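Local coordinates for protein glutamate--tRNA ligase (Methanothermobacter thermautotrophicus, PDB 3AII) that probably attaches glutamate to tRNA(Glu) in two steps, first activating the amino acid with ATP and then passing it to the acceptor end, at residues Ala401-Phe406 against Val424-His429. Sequence-based numbering, arbitrary orientation. Where two conformers were deposited one is given.
Sequences ARRYFF and VERPLH
Arg403 supplies every hydrogen bond that crosses from Ala401-Phe406 to Val424-His429. Its backbone N donates to Leu428 O at 2.8 Å, while NH2 reaches Pro427 O at 2.9 Å with an N-H...O angle of 163°. That oxygen lies in the guanidinium plane, though NH2 is tilted out of the carbonyl plane; Arg403 NE adds only a weak bond to the same acceptor. The bend at chi3 (-47°) turns the guanidinium onto Pro427 O, which also accepts from Arg438, so several N-H groups converge on one carbonyl.

Among the flat groups, the Arg403 guanidinium stacks on that of Arg426, centres 4.0 Å apart and planes at 21°. Two like charges meet here, yet Arg426 is paired with Asp462 through NH2 and Glu532 through NH1, which should offset the repulsion. The extended Arg426 chain also passes the Phe405 ring, CD lying 3.6 Å from Phe405 CZ. Replacing Arg426 by alanine would probably cost the Arg403 guanidinium its stacking partner, and leave Asp462 and Glu532 without this cation.

The apolar contact is Leu428 CD2 against Tyr404 CZ at 3.7 Å; the other methyl, CD1, packs obliquely against Arg402 NH1 at 3.5 Å. Arg402 NE donates to Tyr404 OH nearly in the guanidinium plane, and Glu522 engages both residues, which should steady the surface that Leu428 meets. At the other end His429 turns a ring edge to Ala401 O, and its NE2 is bonded to Glu398 O.

The segments run roughly antiparallel in direction, but belong to different sheets of the anticodon-binding region: strand 402-408 pairs with 511-516 and 528-531, whereas 422-427 forms a two-stranded antiparallel sheet with 437-442.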
loop_
_atom_site.group_PDB
_atom_site.type_symbol
_atom_site.label_atom_id
_atom_site.label_comp_id
_atom_site.label_asym_id
_atom_site.label_seq_id
_atom_site.Cartn_x
_atom_site.Cartn_y
_atom_site.Cartn_z
ATOM N N ALA A 401 -14.675 8.329 16.367
ATOM C CA ALA A 401 -15.541 7.295 15.805
ATOM C C ALA A 401 -16.784 7.051 16.674
ATOM O O ALA A 401 -16.665 6.796 17.878
ATOM C CB ALA A 401 -14.762 5.986 15.620
ATOM N N ARG A 402 -17.966 7.093 16.060
ATOM C CA ARG A 402 -19.225 6.869 16.779
ATOM C C ARG A 402 -19.284 5.434 17.291
ATOM O O ARG A 402 -18.829 4.511 16.609
ATOM C CB ARG A 402 -20.429 7.138 15.864
ATOM C CG ARG A 402 -20.484 8.570 15.351
ATOM C CD ARG A 402 -21.506 8.730 14.220
ATOM N NE ARG A 402 -22.885 8.737 14.700
ATOM C CZ ARG A 402 -23.589 9.839 14.953
ATOM N NH1 ARG A 402 -24.837 9.747 15.390
ATOM N NH2 ARG A 402 -23.041 11.038 14.772
ATOM N N ARG A 403 -19.859 5.265 18.473
ATOM C CA ARG A 403 -19.907 3.962 19.133
ATOM C C ARG A 403 -21.258 3.273 18.996
ATOM O O ARG A 403 -22.304 3.882 19.229
ATOM C CB ARG A 403 -19.584 4.108 20.619
ATOM C CG ARG A 403 -18.169 4.599 20.910
ATOM C CD ARG A 403 -17.908 4.564 22.414
ATOM N NE ARG A 403 -18.999 5.145 23.182
ATOM C CZ ARG A 403 -19.041 5.151 24.514
ATOM N NH1 ARG A 403 -18.044 4.609 25.196
ATOM N NH2 ARG A 403 -20.065 5.686 25.160
ATOM N N TYR A 404 -21.223 1.982 18.653
ATOM C CA TYR A 404 -22.430 1.157 18.600
ATOM C C TYR A 404 -22.158 -0.233 19.177
ATOM O O TYR A 404 -21.007 -0.690 19.181
ATOM C CB TYR A 404 -22.906 1.008 17.150
ATOM C CG TYR A 404 -23.208 2.335 16.484
ATOM C CD1 TYR A 404 -24.466 2.916 16.601
ATOM C CD2 TYR A 404 -22.220 3.026 15.799
ATOM C CE1 TYR A 404 -24.741 4.146 16.009
ATOM C CE2 TYR A 404 -22.485 4.254 15.210
ATOM C CZ TYR A 404 -23.746 4.799 15.315
ATOM O OH TYR A 404 -23.985 6.029 14.732
ATOM N N PHE A 405 -23.220 -0.910 19.614
ATOM C CA PHE A 405 -23.134 -2.315 20.046
ATOM C C PHE A 405 -23.471 -3.239 18.874
ATOM O O PHE A 405 -24.606 -3.222 18.382
ATOM C CB PHE A 405 -24.126 -2.604 21.183
ATOM C CG PHE A 405 -23.753 -1.997 22.517
ATOM C CD1 PHE A 405 -22.431 -1.697 22.823
ATOM C CD2 PHE A 405 -24.733 -1.759 23.472
ATOM C CE1 PHE A 405 -22.095 -1.139 24.067
ATOM C CE2 PHE A 405 -24.398 -1.208 24.713
ATOM C CZ PHE A 405 -23.082 -0.915 25.008
ATOM N N PHE A 406 -22.490 -4.034 18.447
ATOM C CA PHE A 406 -22.682 -5.096 17.467
ATOM C C PHE A 406 -22.395 -6.405 18.179
ATOM O O PHE A 406 -21.301 -6.603 18.689
ATOM C CB PHE A 406 -21.717 -4.910 16.284
ATOM C CG PHE A 406 -21.584 -6.131 15.384
ATOM C CD1 PHE A 406 -22.616 -6.496 14.532
ATOM C CD2 PHE A 406 -20.413 -6.880 15.381
ATOM C CE1 PHE A 406 -22.499 -7.610 13.698
ATOM C CE2 PHE A 406 -20.274 -7.991 14.546
ATOM C CZ PHE A 406 -21.314 -8.356 13.707
ATOM N N VAL A 424 -32.132 2.880 28.638
ATOM C CA VAL A 424 -30.706 3.065 28.817
ATOM C C VAL A 424 -30.208 4.185 27.896
ATOM O O VAL A 424 -30.566 4.208 26.725
ATOM C CB VAL A 424 -29.967 1.762 28.454
ATOM C CG1 VAL A 424 -28.466 1.944 28.600
ATOM C CG2 VAL A 424 -30.471 0.599 29.322
ATOM N N GLU A 425 -29.401 5.115 28.414
ATOM C CA GLU A 425 -28.699 6.068 27.545
ATOM C C GLU A 425 -27.196 5.871 27.598
ATOM O O GLU A 425 -26.611 5.728 28.677
ATOM C CB GLU A 425 -29.006 7.540 27.886
ATOM C CG GLU A 425 -30.415 7.992 27.562
ATOM C CD GLU A 425 -30.548 9.516 27.352
ATOM O OE1 GLU A 425 -29.542 10.260 27.425
ATOM O OE2 GLU A 425 -31.683 9.974 27.106
ATOM N N ARG A 426 -26.565 5.913 26.431
ATOM C CA ARG A 426 -25.126 5.778 26.341
ATOM C C ARG A 426 -24.599 6.700 25.238
ATOM O O ARG A 426 -25.117 6.693 24.117
ATOM C CB ARG A 426 -24.747 4.317 26.066
ATOM C CG ARG A 426 -23.239 4.081 25.918
ATOM C CD ARG A 426 -22.923 2.575 25.985
ATOM N NE ARG A 426 -21.486 2.308 25.920
ATOM C CZ ARG A 426 -20.656 2.360 26.960
ATOM N NH1 ARG A 426 -19.364 2.095 26.791
ATOM N NH2 ARG A 426 -21.105 2.682 28.162
ATOM N N PRO A 427 -23.580 7.518 25.541
ATOM C CA PRO A 427 -23.071 8.422 24.507
ATOM C C PRO A 427 -22.613 7.738 23.231
ATOM O O PRO A 427 -21.981 6.668 23.234
ATOM C CB PRO A 427 -21.856 9.077 25.179
ATOM C CG PRO A 427 -22.213 9.041 26.642
ATOM C CD PRO A 427 -22.903 7.729 26.832
ATOM N N LEU A 428 -22.923 8.374 22.113
ATOM C CA LEU A 428 -22.300 7.989 20.861
ATOM C C LEU A 428 -20.786 8.195 20.897
ATOM O O LEU A 428 -20.044 7.440 20.285
ATOM C CB LEU A 428 -22.942 8.748 19.699
ATOM C CG LEU A 428 -24.292 8.114 19.336
ATOM C CD1 LEU A 428 -25.257 9.183 18.795
ATOM C CD2 LEU A 428 -24.087 7.028 18.280
ATOM N N HIS A 429 -20.331 9.223 21.606
ATOM C CA HIS A 429 -18.900 9.378 21.853
ATOM C C HIS A 429 -18.695 10.237 23.094
ATOM O O HIS A 429 -19.156 11.369 23.133
ATOM C CB HIS A 429 -18.186 10.017 20.665
ATOM C CG HIS A 429 -16.708 9.850 20.733
ATOM N ND1 HIS A 429 -15.940 10.477 21.689
ATOM C CD2 HIS A 429 -15.860 9.084 20.007
ATOM C CE1 HIS A 429 -14.676 10.125 21.532
ATOM N NE2 HIS A 429 -14.602 9.283 20.518
#